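Local coordinates for phosphatase (Thermotoga maritima, PDB 1NF2), which probably acts as a magnesium-dependent phosphatase of the haloacid dehalogenase (HAD) family, at residues M231-E236 and T246-D251. Sequence-based numbering, arbitrary orientation.
Sequences MENAIE and TLTNND
Two loops at the C-terminal ends of neighbouring parallel strands, 227-230 and 244-245, meet beside the magnesium site of the HAD-type Rossmann-like core, and N233 joins them through its side-chain amide. OD1 of N233 accepts the backbone N-H of N249, N to OD1 3.1 Å; the bond is bent, 141° at the hydrogen, and the donor stands above the amide plane. The hydroxyl of T248 adds a weak contact, its OG1 3.3 Å from the same OD1. A chi1 of 41° sets CG of N233 between its own backbone N and carbonyl carbon, and chi2 of -68° turns OD1 to 246-251 while ND2 bonds to the carbonyl of G11. G11 follows D10 in helix 9-13; D10 with D8 and D214 holds the magnesium ion in this HAD active site, and the N233 side chain packs on D214, about 7 Å from the metal. With an alanine here, the N249 N-H and the G11 carbonyl would probably lose the partner they share, weakening the tie between the loops and helix 9-13. One residue back, the backbones join directly: E232 N donates to L247 O at 3.1 Å, almost straight at 175°, where a type I turn spans M231 to A234. CB of E232 rests 3.3 Å from T246 O, while its extended chain runs on past the backbone of L247. On the buried side, SD of M231 and CG2 of T246 touch at 3.7 Å, the two side chains running alongside one another in the same direction against helix 253-258, where M231 meets V254 and T246 meets Y256 and V257.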
ATOM      1  N   MET A 231      -5.377   4.376  15.081  1.00 16.33           N
ATOM      2  CA  MET A 231      -6.102   3.224  15.579  1.00 18.36           C
ATOM      3  C   MET A 231      -5.502   2.934  16.952  1.00 19.33           C
ATOM      4  O   MET A 231      -4.353   3.294  17.216  1.00 21.16           O
ATOM      5  CB  MET A 231      -5.912   2.026  14.632  1.00 13.73           C
ATOM      6  CG  MET A 231      -6.492   2.242  13.236  1.00 11.44           C
ATOM      7  SD  MET A 231      -8.174   2.975  13.271  1.00  3.40           S
ATOM      8  CE  MET A 231      -8.809   2.417  12.130  1.00  2.11           C
ATOM      9  N   GLU A 232      -6.269   2.313  17.844  1.00 21.64           N
ATOM     10  CA  GLU A 232      -5.727   1.995  19.166  1.00 20.98           C
ATOM     11  C   GLU A 232      -4.539   1.024  19.052  1.00 21.19           C
ATOM     12  O   GLU A 232      -3.660   1.002  19.906  1.00 20.37           O
ATOM     13  CB  GLU A 232      -6.799   1.380  20.070  1.00 20.75           C
ATOM     14  CG  GLU A 232      -6.245   1.018  21.446  1.00 25.79           C
ATOM     15  CD  GLU A 232      -7.284   0.479  22.422  1.00 29.59           C
ATOM     16  OE1 GLU A 232      -6.866  -0.039  23.485  1.00 31.13           O
ATOM     17  OE2 GLU A 232      -8.504   0.577  22.144  1.00 30.29           O
ATOM     18  N   ASN A 233      -4.520   0.223  17.998  1.00 20.36           N
ATOM     19  CA  ASN A 233      -3.438  -0.730  17.792  1.00 22.94           C
ATOM     20  C   ASN A 233      -2.230  -0.094  17.083  1.00 23.92           C
ATOM     21  O   ASN A 233      -1.251  -0.777  16.801  1.00 24.47           O
ATOM     22  CB  ASN A 233      -3.956  -1.920  16.973  1.00 16.79           C
ATOM     23  CG  ASN A 233      -4.867  -1.486  15.848  1.00 19.60           C
ATOM     24  OD1 ASN A 233      -5.974  -0.996  16.091  1.00 21.84           O
ATOM     25  ND2 ASN A 233      -4.405  -1.642  14.609  1.00 19.23           N
ATOM     26  N   ALA A 234      -2.296   1.208  16.807  1.00 23.44           N
ATOM     27  CA  ALA A 234      -1.208   1.902  16.114  1.00 24.65           C
ATOM     28  C   ALA A 234       0.073   1.930  16.931  1.00 26.69           C
ATOM     29  O   ALA A 234       0.027   1.835  18.154  1.00 27.71           O
ATOM     30  CB  ALA A 234      -1.627   3.329  15.784  1.00 18.50           C
ATOM     31  N   ILE A 235       1.219   2.050  16.265  1.00 26.24           N
ATOM     32  CA  ILE A 235       2.464   2.125  17.019  1.00 28.79           C
ATOM     33  C   ILE A 235       2.438   3.460  17.750  1.00 31.14           C
ATOM     34  O   ILE A 235       1.717   4.384  17.363  1.00 29.49           O
ATOM     35  CB  ILE A 235       3.747   2.053  16.133  1.00 34.65           C
ATOM     36  CG1 ILE A 235       3.807   3.235  15.165  1.00 33.43           C
ATOM     37  CG2 ILE A 235       3.800   0.718  15.394  1.00 33.09           C
ATOM     38  CD1 ILE A 235       2.927   3.087  13.969  1.00 37.99           C
ATOM     39  N   GLU A 236       3.214   3.539  18.821  1.00 33.16           N
ATOM     40  CA  GLU A 236       3.302   4.723  19.656  1.00 35.40           C
ATOM     41  C   GLU A 236       3.512   6.018  18.873  1.00 34.98           C
ATOM     42  O   GLU A 236       2.835   7.017  19.115  1.00 33.87           O
ATOM     43  CB  GLU A 236       4.428   4.526  20.676  1.00 66.54           C
ATOM     44  CG  GLU A 236       5.575   3.601  20.201  1.00 75.34           C
ATOM     45  CD  GLU A 236       5.202   2.110  20.176  1.00 79.30           C
ATOM     46  OE1 GLU A 236       4.799   1.573  21.232  1.00 82.11           O
ATOM     47  OE2 GLU A 236       5.320   1.471  19.106  1.00 78.81           O
ATOM     48  N   THR A 246      -8.808   6.312  18.275  1.00 16.47           N
ATOM     49  CA  THR A 246     -10.067   5.603  18.360  1.00 18.33           C
ATOM     50  C   THR A 246      -9.850   4.187  18.871  1.00 20.67           C
ATOM     51  O   THR A 246      -8.810   3.882  19.470  1.00 20.46           O
ATOM     52  CB  THR A 246     -10.756   5.593  16.972  1.00 16.63           C
ATOM     53  OG1 THR A 246     -12.061   5.004  17.076  1.00 17.73           O
ATOM     54  CG2 THR A 246      -9.912   4.823  15.947  1.00 12.75           C
ATOM     55  N   LEU A 247     -10.838   3.331  18.649  1.00 24.27           N
ATOM     56  CA  LEU A 247     -10.751   1.950  19.082  1.00 25.41           C
ATOM     57  C   LEU A 247      -9.840   1.162  18.149  1.00 26.36           C
ATOM     58  O   LEU A 247      -9.240   1.701  17.216  1.00 24.80           O
ATOM     59  CB  LEU A 247     -12.136   1.304  19.093  1.00 31.06           C
ATOM     60  CG  LEU A 247     -13.181   1.948  20.009  1.00 34.26           C
ATOM     61  CD1 LEU A 247     -14.483   1.170  19.915  1.00 34.92           C
ATOM     62  CD2 LEU A 247     -12.671   1.972  21.446  1.00 34.78           C
ATOM     63  N   THR A 248      -9.765  -0.130  18.411  1.00 17.49           N
ATOM     64  CA  THR A 248      -8.948  -1.046  17.643  1.00 16.89           C
ATOM     65  C   THR A 248      -9.602  -1.387  16.298  1.00 16.59           C
ATOM     66  O   THR A 248     -10.794  -1.156  16.103  1.00 14.89           O
ATOM     67  CB  THR A 248      -8.717  -2.314  18.499  1.00 27.00           C
ATOM     68  OG1 THR A 248      -7.319  -2.458  18.769  1.00 30.44           O
ATOM     69  CG2 THR A 248      -9.270  -3.538  17.828  1.00 24.02           C
ATOM     70  N   ASN A 249      -8.821  -1.930  15.369  1.00 23.49           N
ATOM     71  CA  ASN A 249      -9.351  -2.298  14.063  1.00 25.34           C
ATOM     72  C   ASN A 249     -10.187  -3.577  14.137  1.00 26.32           C
ATOM     73  O   ASN A 249     -10.931  -3.895  13.211  1.00 27.37           O
ATOM     74  CB  ASN A 249      -8.212  -2.475  13.041  1.00 20.93           C
ATOM     75  CG  ASN A 249      -7.310  -3.660  13.357  1.00 17.14           C
ATOM     76  OD1 ASN A 249      -6.993  -4.466  12.475  1.00 19.89           O
ATOM     77  ND2 ASN A 249      -6.886  -3.766  14.608  1.00 10.51           N
ATOM     78  N   ASN A 250     -10.061  -4.303  15.243  1.00 28.23           N
ATOM     79  CA  ASN A 250     -10.809  -5.541  15.458  1.00 30.78           C
ATOM     80  C   ASN A 250     -12.211  -5.216  15.929  1.00 33.41           C
ATOM     81  O   ASN A 250     -13.124  -6.037  15.848  1.00 35.29           O
ATOM     82  CB  ASN A 250     -10.096  -6.412  16.482  1.00 26.15           C
ATOM     83  CG  ASN A 250      -8.851  -7.043  15.917  1.00 25.32           C
ATOM     84  OD1 ASN A 250      -7.841  -7.188  16.608  1.00 26.62           O
ATOM     85  ND2 ASN A 250      -8.917  -7.432  14.650  1.00 22.30           N
ATOM     86  N   ASP A 251     -12.373  -4.011  16.450  1.00 38.71           N
ATOM     87  CA  ASP A 251     -13.681  -3.564  16.862  1.00 40.32           C
ATOM     88  C   ASP A 251     -14.069  -2.835  15.592  1.00 39.64           C
ATOM     89  O   ASP A 251     -13.859  -3.333  14.480  1.00 43.16           O
ATOM     90  CB  ASP A 251     -13.575  -2.583  18.024  1.00 70.54           C
ATOM     91  CG  ASP A 251     -12.701  -3.106  19.143  1.00 76.51           C
ATOM     92  OD1 ASP A 251     -12.996  -4.203  19.666  1.00 78.90           O
ATOM     93  OD2 ASP A 251     -11.715  -2.423  19.496  1.00 81.84           O
TER